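Local atomic coordinates of neurotrypsin (Mus musculus, PDB entry 6H8M), a protein that acts as a secreted serine protease of the nervous system with a role in neuronal plasticity, and is represented here by its third scavenger receptor cysteine-rich domain. Residues F4-K15 / V42-K50; Y49-A59 / H97-Y107. All blocks are in the same frame, centred on the assembly; numbering follows the deposited sequence.

Overall arrangement
From the N terminus the chain runs through strand 6-10 of the five-stranded sheet and, after strands 18-23 and 26-30, comes back as helix 37-46. Contact 1 closes that first loop by laying the end of the helix, and the turn after it, against residues 4-15. At Tyr-49 and Lys-50, which both contacts share, the chain moves straight on to strand 53-56; contact 2 closes a second loop when strand 102-105 returns to pair with it. The loops follow in series, neither enclosing the other. The Cys-44 to Cys-105 disulfide and the packing of Leu-8 on Val-103 join the two contacts, tying helix, large sheet and two-stranded sheet into one scavenger receptor cysteine-rich domain.

Contact 1: residues F4-K15 / V42-K50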
loop_
_atom_site.group_PDB
_atom_site.type_symbol
_atom_site.label_atom_id
_atom_site.label_comp_id
_atom_site.label_asym_id
_atom_site.label_seq_id
_atom_site.Cartn_x
_atom_site.Cartn_y
_atom_site.Cartn_z
ATOM N N PHE A 4 -0.731 -11.996 -2.126
ATOM C CA PHE A 4 -0.280 -11.162 -3.199
ATOM C C PHE A 4 1.209 -10.956 -3.067
ATOM O O PHE A 4 1.651 -10.610 -1.961
ATOM C CB PHE A 4 -0.881 -9.761 -3.029
ATOM C CG PHE A 4 -2.361 -9.731 -3.268
ATOM C CD1 PHE A 4 -2.864 -10.006 -4.516
ATOM C CD2 PHE A 4 -3.231 -9.371 -2.257
ATOM C CE1 PHE A 4 -4.234 -9.963 -4.756
ATOM C CE2 PHE A 4 -4.596 -9.323 -2.492
ATOM C CZ PHE A 4 -5.095 -9.615 -3.744
ATOM N N PRO A 5 2.005 -11.044 -4.139
ATOM C CA PRO A 5 3.348 -10.451 -4.063
ATOM C C PRO A 5 3.233 -8.927 -3.869
ATOM O O PRO A 5 2.430 -8.253 -4.580
ATOM C CB PRO A 5 3.989 -10.852 -5.417
ATOM C CG PRO A 5 3.092 -11.993 -5.945
ATOM C CD PRO A 5 1.705 -11.620 -5.457
ATOM N N ILE A 6 4.150 -8.361 -3.054
ATOM C CA ILE A 6 4.220 -6.953 -2.752
ATOM C C ILE A 6 5.671 -6.499 -2.712
ATOM O O ILE A 6 6.631 -7.316 -2.377
ATOM C CB ILE A 6 3.480 -6.635 -1.431
ATOM C CG1 ILE A 6 4.078 -7.300 -0.229
ATOM C CG2 ILE A 6 2.024 -6.996 -1.530
ATOM C CD1 ILE A 6 3.454 -6.786 1.052
ATOM N N ARG A 7 5.880 -5.251 -3.117
ATOM C CA ARG A 7 7.203 -4.625 -3.033
ATOM C C ARG A 7 7.030 -3.154 -2.750
ATOM O O ARG A 7 6.025 -2.584 -3.044
ATOM C CB ARG A 7 7.993 -4.859 -4.331
ATOM C CG ARG A 7 7.448 -4.185 -5.580
ATOM C CD ARG A 7 8.215 -4.547 -6.842
ATOM N NE ARG A 7 7.668 -3.745 -7.935
ATOM C CZ ARG A 7 7.898 -3.957 -9.198
ATOM N NH1 ARG A 7 8.668 -4.977 -9.539
ATOM N NH2 ARG A 7 7.378 -3.144 -10.098
ATOM N N LEU A 8 8.070 -2.534 -2.192
ATOM C CA LEU A 8 8.152 -1.104 -2.011
ATOM C C LEU A 8 9.173 -0.495 -3.002
ATOM O O LEU A 8 10.232 -1.135 -3.244
ATOM C CB LEU A 8 8.622 -0.748 -0.590
ATOM C CG LEU A 8 7.727 -1.328 0.505
ATOM C CD1 LEU A 8 8.238 -0.826 1.851
ATOM C CD2 LEU A 8 6.233 -1.014 0.290
ATOM N N VAL A 9 8.780 0.588 -3.673
ATOM C CA VAL A 9 9.593 1.187 -4.732
ATOM C C VAL A 9 9.806 2.675 -4.455
ATOM O O VAL A 9 8.956 3.365 -3.911
ATOM C CB VAL A 9 8.849 1.006 -6.083
ATOM C CG1 VAL A 9 9.711 1.480 -7.272
ATOM C CG2 VAL A 9 8.468 -0.460 -6.285
ATOM N N ASP A 10 11.003 3.182 -4.820
ATOM C CA ASP A 10 11.287 4.619 -4.855
ATOM C C ASP A 10 11.445 5.256 -3.461
ATOM O O ASP A 10 11.443 6.492 -3.384
ATOM C CB ASP A 10 10.259 5.409 -5.662
ATOM C CG ASP A 10 10.376 5.247 -7.151
ATOM O OD1 ASP A 10 11.464 4.918 -7.619
ATOM O OD2 ASP A 10 9.404 5.482 -7.833
ATOM N N GLY A 11 11.646 4.451 -2.440
ATOM C CA GLY A 11 12.002 4.891 -1.094
ATOM C C GLY A 11 13.484 5.177 -0.985
ATOM O O GLY A 11 14.235 4.804 -1.816
ATOM N N GLU A 12 13.877 5.805 0.112
ATOM C CA GLU A 12 15.352 6.077 0.358
ATOM C C GLU A 12 16.043 4.805 0.824
ATOM O O GLU A 12 17.227 4.739 0.841
ATOM C CB GLU A 12 15.488 7.227 1.350
ATOM C CG GLU A 12 14.988 8.532 0.762
ATOM C CD GLU A 12 15.866 9.740 1.077
ATOM O OE1 GLU A 12 16.870 9.573 1.826
ATOM O OE2 GLU A 12 15.556 10.849 0.566
ATOM N N ASN A 13 15.314 3.825 1.333
ATOM C CA ASN A 13 15.843 2.539 1.774
ATOM C C ASN A 13 14.744 1.481 1.563
ATOM O O ASN A 13 13.621 1.809 1.172
ATOM C CB ASN A 13 16.317 2.575 3.236
ATOM C CG ASN A 13 15.189 3.078 4.119
ATOM O OD1 ASN A 13 14.212 2.392 4.354
ATOM N ND2 ASN A 13 15.310 4.289 4.624
ATOM N N LYS A 14 15.042 0.215 1.868
ATOM C CA LYS A 14 14.155 -0.881 1.461
ATOM C C LYS A 14 12.951 -0.952 2.398
ATOM O O LYS A 14 12.014 -1.636 2.069
ATOM C CB LYS A 14 14.900 -2.217 1.447
ATOM C CG LYS A 14 15.461 -2.647 2.784
ATOM C CD LYS A 14 16.296 -3.949 2.701
ATOM C CE LYS A 14 16.995 -4.264 4.006
ATOM N NZ LYS A 14 16.065 -4.099 5.154
ATOM N N LYS A 15 12.943 -0.192 3.500
ATOM C CA LYS A 15 11.855 -0.219 4.457
ATOM C C LYS A 15 10.779 0.823 4.175
ATOM O O LYS A 15 9.838 0.873 4.933
ATOM C CB LYS A 15 12.393 -0.001 5.880
ATOM C CG LYS A 15 13.062 -1.222 6.458
ATOM C CD LYS A 15 13.356 -1.058 7.941
ATOM C CE LYS A 15 14.452 -2.002 8.414
ATOM N NZ LYS A 15 14.431 -2.131 9.887
ATOM N N VAL A 42 -0.217 -3.467 7.952
ATOM C CA VAL A 42 -0.445 -4.706 7.331
ATOM C C VAL A 42 0.613 -4.953 6.230
ATOM O O VAL A 42 1.200 -6.016 6.133
ATOM C CB VAL A 42 -1.863 -4.823 6.754
ATOM C CG1 VAL A 42 -2.018 -6.077 5.876
ATOM C CG2 VAL A 42 -2.902 -4.822 7.864
ATOM N N ILE A 43 0.869 -3.941 5.416
ATOM C CA ILE A 43 1.923 -4.093 4.402
ATOM C C ILE A 43 3.261 -4.416 5.042
ATOM O O ILE A 43 3.987 -5.350 4.582
ATOM C CB ILE A 43 2.004 -2.790 3.581
ATOM C CG1 ILE A 43 0.728 -2.536 2.788
ATOM C CG2 ILE A 43 3.250 -2.824 2.685
ATOM C CD1 ILE A 43 0.403 -3.592 1.780
ATOM N N CYS A 44 3.637 -3.639 6.058
ATOM C CA CYS A 44 4.895 -3.801 6.717
ATOM C C CYS A 44 5.018 -5.175 7.414
ATOM O O CYS A 44 6.082 -5.847 7.323
ATOM C CB CYS A 44 5.119 -2.648 7.685
ATOM S SG CYS A 44 5.340 -1.069 6.782
ATOM N N ARG A 45 3.914 -5.647 8.005
ATOM C CA ARG A 45 3.840 -6.984 8.626
ATOM C C ARG A 45 4.091 -8.069 7.574
ATOM O O ARG A 45 4.879 -8.946 7.783
ATOM C CB ARG A 45 2.513 -7.157 9.391
ATOM C CG ARG A 45 2.395 -8.467 10.175
ATOM C CD ARG A 45 1.146 -8.517 11.063
ATOM N NE ARG A 45 1.031 -7.437 12.027
ATOM C CZ ARG A 45 0.160 -6.432 11.965
ATOM N NH1 ARG A 45 -0.793 -6.383 11.037
ATOM N NH2 ARG A 45 0.260 -5.457 12.852
ATOM N N GLN A 46 3.441 -7.992 6.420
ATOM C CA GLN A 46 3.607 -8.960 5.392
ATOM C C GLN A 46 5.073 -8.988 4.908
ATOM O O GLN A 46 5.570 -10.082 4.578
ATOM C CB GLN A 46 2.633 -8.760 4.244
ATOM C CG GLN A 46 2.687 -9.914 3.245
ATOM C CD GLN A 46 1.915 -9.740 1.968
ATOM O OE1 GLN A 46 0.841 -9.172 1.929
ATOM N NE2 GLN A 46 2.385 -10.383 0.931
ATOM N N LEU A 47 5.719 -7.824 4.848
ATOM C CA LEU A 47 7.104 -7.721 4.429
ATOM C C LEU A 47 8.097 -8.189 5.500
ATOM O O LEU A 47 9.286 -8.272 5.216
ATOM C CB LEU A 47 7.362 -6.254 4.074
ATOM C CG LEU A 47 6.763 -5.757 2.764
ATOM C CD1 LEU A 47 6.950 -4.243 2.647
ATOM C CD2 LEU A 47 7.383 -6.466 1.581
ATOM N N GLY A 48 7.608 -8.487 6.692
ATOM C CA GLY A 48 8.441 -9.069 7.735
ATOM C C GLY A 48 8.961 -8.071 8.732
ATOM O O GLY A 48 9.730 -8.468 9.584
ATOM N N TYR A 49 8.448 -6.825 8.742
ATOM C CA TYR A 49 8.818 -5.824 9.702
ATOM C C TYR A 49 7.826 -5.902 10.880
ATOM O O TYR A 49 6.682 -6.259 10.711
ATOM C CB TYR A 49 8.863 -4.433 9.077
ATOM C CG TYR A 49 9.839 -4.357 7.943
ATOM C CD1 TYR A 49 11.179 -4.596 8.186
ATOM C CD2 TYR A 49 9.424 -4.277 6.633
ATOM C CE1 TYR A 49 12.098 -4.663 7.152
ATOM C CE2 TYR A 49 10.331 -4.284 5.588
ATOM C CZ TYR A 49 11.663 -4.513 5.847
ATOM O OH TYR A 49 12.558 -4.503 4.827
ATOM N N LYS A 50 8.311 -5.573 12.072
ATOM C CA LYS A 50 7.592 -5.793 13.319
ATOM C C LYS A 50 7.262 -4.478 14.029
ATOM O O LYS A 50 6.437 -4.483 14.972
ATOM C CB LYS A 50 8.456 -6.633 14.264
ATOM C CG LYS A 50 9.026 -7.882 13.628
ATOM C CD LYS A 50 7.956 -8.907 13.253
ATOM C CE LYS A 50 8.538 -10.115 12.555
ATOM N NZ LYS A 50 7.890 -11.377 12.972
HETATM O O HOH W 1 -1.047 -10.608 0.623
#
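Ile-6 and Leu-8, both on strand 6-10, reach down onto the last turn of helix 37-46, where the helix of this scavenger receptor cysteine-rich (SRCR) domain packs beside the edge strand of its five-stranded sheet. The axes of strand and helix run 9.6 Å apart at an angle of 109°, and Ile-6 and Leu-8 point from the strand toward the helix. The tight part is apolar. Leu-8 CG sits 3.7 Å from Leu-47 CD1, while the CD2 branch of Leu-47 turns the other way, to Ile-6 CG1. Ile-6 has CG1 between its backbone N and carbonyl carbon (chi1 63°), which sends CD1 over the Gln-46 amide, 3.5 Å from CD, and on toward Ile-43. Gln-46 adds the polar grip: its NE2 donates to Phe-4 O at 3.0 Å, almost in line with the carbonyl and in the plane of the amide. OE1 accepts a hydrogen bond from a water that in turn accepts from Phe-4 N, and a second from Leu-82 N, so the amide is fixed in rotation. A leucine in its place would probably leave Phe-4 O without its donor and let the strand's start drift from the helix. Beyond Leu-47 a Schellman motif at Gly-48, with positive phi, ends the helix and delivers Tyr-49 to the looser, solvent side. Here two lysines from the loop after the strand meet the ring: Lys-14 NZ comes near its plane at the hydroxyl edge, and Lys-15 lies across one face on its way to a salt bridge with Asp-106. That chain makes a CH-pi contact, Lys-15 CG lying 4.0 Å from the centroid of the Tyr-49 ring, over its face.

Contact 2: residues Y49-A59 / H97-Y107; sequences YKGPARARTMA and HSEDAGVICDY
Tyr-107 and Arg-54 meet face to face at one end of a short antiparallel ladder, strand 53-56 against strand 102-105, the small second sheet of the SRCR fold. The guanidinium of Arg-54 lies flat on the Tyr-107 ring, planes 15° apart and centres 4.0 Å apart. Its extended chain lies along the same face, with Arg-54 CD 3.7 Å above the middle of the Tyr-107 ring. Tyr-107 is turned there by a first torsion that sets CG opposite its own backbone N (176°), and its N-H holds Pro-52 O at 2.9 Å. Arg-56, on the same face of the ladder as Arg-54, bends at chi2, so that Ile-104 CD1 lies over its guanidinium, 3.5 Å from NE. Its NH1 donates back to Ala-55 O, which helps fix the group. Between these side chains the backbones pair through Arg-54 and Ile-104, bonded in both directions, and Arg-56 N gives Gly-102 O a nearly straight bond. The other face carries Ala-55 and Val-103, and Val-103 packs on helix 37-46. Past the ladder, Ala-59 N bonds Asp-100 O, and back at the Tyr-107 end, Asp-106 OD1 accepts from Gly-51 N at 2.8 Å. The chemistry thus sets a stacked cation on an aromatic ring and, apart from it, a carboxylate that accepts from backbone on one oxygen and meets Lys-15 through the other, probably balancing that lysine's charge.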
loop_
_atom_site.group_PDB
_atom_site.type_symbol
_atom_site.label_atom_id
_atom_site.label_comp_id
_atom_site.label_asym_id
_atom_site.label_seq_id
_atom_site.Cartn_x
_atom_site.Cartn_y
_atom_site.Cartn_z
ATOM N N TYR A 49 8.448 -6.825 8.742
ATOM C CA TYR A 49 8.818 -5.824 9.702
ATOM C C TYR A 49 7.826 -5.902 10.880
ATOM O O TYR A 49 6.682 -6.259 10.711
ATOM C CB TYR A 49 8.863 -4.433 9.077
ATOM C CG TYR A 49 9.839 -4.357 7.943
ATOM C CD1 TYR A 49 11.179 -4.596 8.186
ATOM C CD2 TYR A 49 9.424 -4.277 6.633
ATOM C CE1 TYR A 49 12.098 -4.663 7.152
ATOM C CE2 TYR A 49 10.331 -4.284 5.588
ATOM C CZ TYR A 49 11.663 -4.513 5.847
ATOM O OH TYR A 49 12.558 -4.503 4.827
ATOM N N LYS A 50 8.311 -5.573 12.072
ATOM C CA LYS A 50 7.592 -5.793 13.319
ATOM C C LYS A 50 7.262 -4.478 14.029
ATOM O O LYS A 50 6.437 -4.483 14.972
ATOM C CB LYS A 50 8.456 -6.633 14.264
ATOM C CG LYS A 50 9.026 -7.882 13.628
ATOM C CD LYS A 50 7.956 -8.907 13.253
ATOM C CE LYS A 50 8.538 -10.115 12.555
ATOM N NZ LYS A 50 7.890 -11.377 12.972
ATOM N N GLY A 51 7.965 -3.402 13.687
ATOM C CA GLY A 51 7.854 -2.125 14.417
ATOM C C GLY A 51 6.670 -1.266 13.965
ATOM O O GLY A 51 5.823 -1.715 13.185
ATOM N N PRO A 52 6.608 -0.005 14.443
ATOM C CA PRO A 52 5.531 0.919 14.096
ATOM C C PRO A 52 5.612 1.189 12.579
ATOM O O PRO A 52 6.711 1.139 12.033
ATOM C CB PRO A 52 5.810 2.201 14.908
ATOM C CG PRO A 52 6.971 1.884 15.810
ATOM C CD PRO A 52 7.639 0.641 15.274
ATOM N N ALA A 53 4.455 1.349 11.923
ATOM C CA ALA A 53 4.451 1.704 10.439
ATOM C C ALA A 53 3.653 2.972 10.265
ATOM O O ALA A 53 2.730 3.249 11.081
ATOM C CB ALA A 53 3.787 0.601 9.682
ATOM N N ARG A 54 3.961 3.732 9.216
ATOM C CA ARG A 54 3.190 4.968 8.940
ATOM C C ARG A 54 2.811 5.024 7.457
ATOM O O ARG A 54 3.670 4.716 6.617
ATOM C CB ARG A 54 3.997 6.203 9.347
ATOM C CG ARG A 54 3.985 6.472 10.843
ATOM C CD ARG A 54 4.332 7.912 11.154
ATOM N NE ARG A 54 4.363 8.171 12.584
ATOM C CZ ARG A 54 4.697 9.335 13.124
ATOM N NH1 ARG A 54 4.975 10.366 12.346
ATOM N NH2 ARG A 54 4.755 9.462 14.437
ATOM N N ALA A 55 1.565 5.392 7.162
ATOM C CA ALA A 55 1.156 5.590 5.765
ATOM C C ALA A 55 1.837 6.834 5.156
ATOM O O ALA A 55 2.018 7.883 5.839
ATOM C CB ALA A 55 -0.335 5.768 5.698
ATOM N N ARG A 56 2.085 6.788 3.822
ATOM C CA ARG A 56 2.377 8.000 3.095
ATOM C C ARG A 56 1.492 8.025 1.863
ATOM O O ARG A 56 1.365 6.999 1.205
ATOM C CB ARG A 56 3.831 7.944 2.657
ATOM C CG ARG A 56 4.875 8.146 3.763
ATOM C CD ARG A 56 4.912 9.606 4.198
ATOM N NE ARG A 56 5.781 9.905 5.344
ATOM C CZ ARG A 56 5.385 10.044 6.604
ATOM N NH1 ARG A 56 4.160 9.710 6.981
ATOM N NH2 ARG A 56 6.250 10.485 7.495
ATOM N N THR A 57 0.810 9.149 1.625
ATOM C CA THR A 57 -0.304 9.193 0.626
ATOM C C THR A 57 0.121 10.114 -0.509
ATOM O O THR A 57 1.150 10.802 -0.461
ATOM C CB THR A 57 -1.605 9.579 1.329
ATOM O OG1 THR A 57 -1.322 10.777 2.043
ATOM C CG2 THR A 57 -2.079 8.468 2.230
ATOM N N MET A 58 -0.756 10.242 -1.493
ATOM C CA MET A 58 -0.636 11.183 -2.586
ATOM C C MET A 58 0.744 11.072 -3.264
ATOM O O MET A 58 1.379 12.103 -3.558
ATOM C CB MET A 58 -0.870 12.617 -2.106
ATOM C CG MET A 58 -2.252 12.867 -1.662
ATOM S SD MET A 58 -3.478 12.597 -3.100
ATOM C CE MET A 58 -3.359 14.137 -3.990
ATOM N N ALA A 59 1.112 9.834 -3.668
ATOM C CA ALA A 59 2.310 9.578 -4.446
ATOM C C ALA A 59 3.517 10.273 -3.813
ATOM O O ALA A 59 4.377 10.912 -4.482
ATOM C CB ALA A 59 2.143 10.047 -5.888
ATOM N N HIS A 97 -2.671 7.966 -10.665
ATOM C CA HIS A 97 -1.380 7.610 -10.042
ATOM C C HIS A 97 -0.883 8.690 -9.072
ATOM O O HIS A 97 -0.049 8.420 -8.189
ATOM C CB HIS A 97 -0.343 7.225 -11.108
ATOM C CG HIS A 97 -0.507 5.839 -11.632
ATOM N ND1 HIS A 97 -0.263 4.726 -10.831
ATOM C CD2 HIS A 97 -0.903 5.377 -12.839
ATOM C CE1 HIS A 97 -0.506 3.632 -11.555
ATOM N NE2 HIS A 97 -0.873 3.998 -12.789
ATOM N N SER A 98 -1.395 9.899 -9.200
ATOM C CA SER A 98 -1.115 10.978 -8.251
ATOM C C SER A 98 -1.608 10.648 -6.831
ATOM O O SER A 98 -1.194 11.307 -5.914
ATOM C CB SER A 98 -1.677 12.259 -8.779
ATOM O OG SER A 98 -3.067 12.159 -8.966
ATOM N N GLU A 99 -2.444 9.612 -6.661
ATOM C CA GLU A 99 -3.003 9.176 -5.365
ATOM C C GLU A 99 -2.406 7.836 -4.908
ATOM O O GLU A 99 -2.897 7.219 -3.942
ATOM C CB GLU A 99 -4.536 9.046 -5.493
ATOM C CG GLU A 99 -5.240 10.364 -5.810
ATOM C CD GLU A 99 -6.631 10.160 -6.400
ATOM O OE1 GLU A 99 -6.726 9.797 -7.571
ATOM O OE2 GLU A 99 -7.610 10.322 -5.661
ATOM N N ASP A 100 -1.299 7.415 -5.519
ATOM C CA ASP A 100 -0.680 6.128 -5.176
ATOM C C ASP A 100 -0.251 6.106 -3.712
ATOM O O ASP A 100 0.331 7.101 -3.192
ATOM C CB ASP A 100 0.513 5.807 -6.070
ATOM C CG ASP A 100 0.104 5.323 -7.473
ATOM O OD1 ASP A 100 -1.088 4.948 -7.682
ATOM O OD2 ASP A 100 0.997 5.282 -8.338
ATOM N N ALA A 101 -0.501 4.979 -3.039
ATOM C CA ALA A 101 -0.234 4.821 -1.614
ATOM C C ALA A 101 1.195 4.327 -1.383
ATOM O O ALA A 101 1.746 3.589 -2.226
ATOM C CB ALA A 101 -1.238 3.791 -1.090
ATOM N N GLY A 102 1.664 4.599 -0.178
ATOM C CA GLY A 102 2.994 4.244 0.254
ATOM C C GLY A 102 3.045 3.969 1.725
ATOM O O GLY A 102 2.059 4.239 2.421
ATOM N N VAL A 103 4.224 3.569 2.247
ATOM C CA VAL A 103 4.430 3.248 3.617
ATOM C C VAL A 103 5.863 3.616 4.041
ATOM O O VAL A 103 6.737 3.634 3.173
ATOM C CB VAL A 103 4.204 1.759 3.915
ATOM C CG1 VAL A 103 2.803 1.323 3.477
ATOM C CG2 VAL A 103 5.238 0.877 3.267
ATOM N N ILE A 104 6.048 3.757 5.361
ATOM C CA ILE A 104 7.292 3.627 6.044
ATOM C C ILE A 104 7.179 2.557 7.105
ATOM O O ILE A 104 6.408 2.716 8.022
ATOM C CB ILE A 104 7.722 4.949 6.672
ATOM C CG1 ILE A 104 7.838 6.032 5.622
ATOM C CG2 ILE A 104 9.055 4.755 7.425
ATOM C CD1 ILE A 104 8.007 7.364 6.223
ATOM N N CYS A 105 7.973 1.484 6.991
ATOM C CA CYS A 105 8.012 0.433 7.980
ATOM C C CYS A 105 9.131 0.680 9.003
ATOM O O CYS A 105 10.119 1.297 8.696
ATOM C CB CYS A 105 8.254 -0.916 7.327
ATOM S SG CYS A 105 7.170 -1.318 5.927
ATOM N N ASP A 106 8.893 0.220 10.247
ATOM C CA ASP A 106 9.839 0.382 11.339
ATOM C C ASP A 106 10.171 1.873 11.494
ATOM O O ASP A 106 11.335 2.288 11.583
ATOM C CB ASP A 106 11.074 -0.497 11.157
ATOM C CG ASP A 106 10.826 -1.976 11.441
ATOM O OD1 ASP A 106 9.624 -2.370 11.666
ATOM O OD2 ASP A 106 11.798 -2.717 11.344
ATOM N N TYR A 107 9.112 2.693 11.523
ATOM C CA TYR A 107 9.241 4.133 11.557
ATOM C C TYR A 107 9.899 4.527 12.881
ATOM O O TYR A 107 9.513 3.996 13.907
ATOM C CB TYR A 107 7.862 4.768 11.393
ATOM C CG TYR A 107 7.895 6.268 11.518
ATOM C CD1 TYR A 107 8.113 7.078 10.408
ATOM C CD2 TYR A 107 7.741 6.872 12.756
ATOM C CE1 TYR A 107 8.172 8.459 10.531
ATOM C CE2 TYR A 107 7.836 8.245 12.907
ATOM C CZ TYR A 107 8.006 9.035 11.781
ATOM O OH TYR A 107 8.061 10.372 11.930
HETATM O O HOH W 2 6.754 -1.838 10.426
HETATM O O HOH W 3 2.388 7.496 -1.584
HETATM O O HOH W 4 0.157 13.644 -5.929
#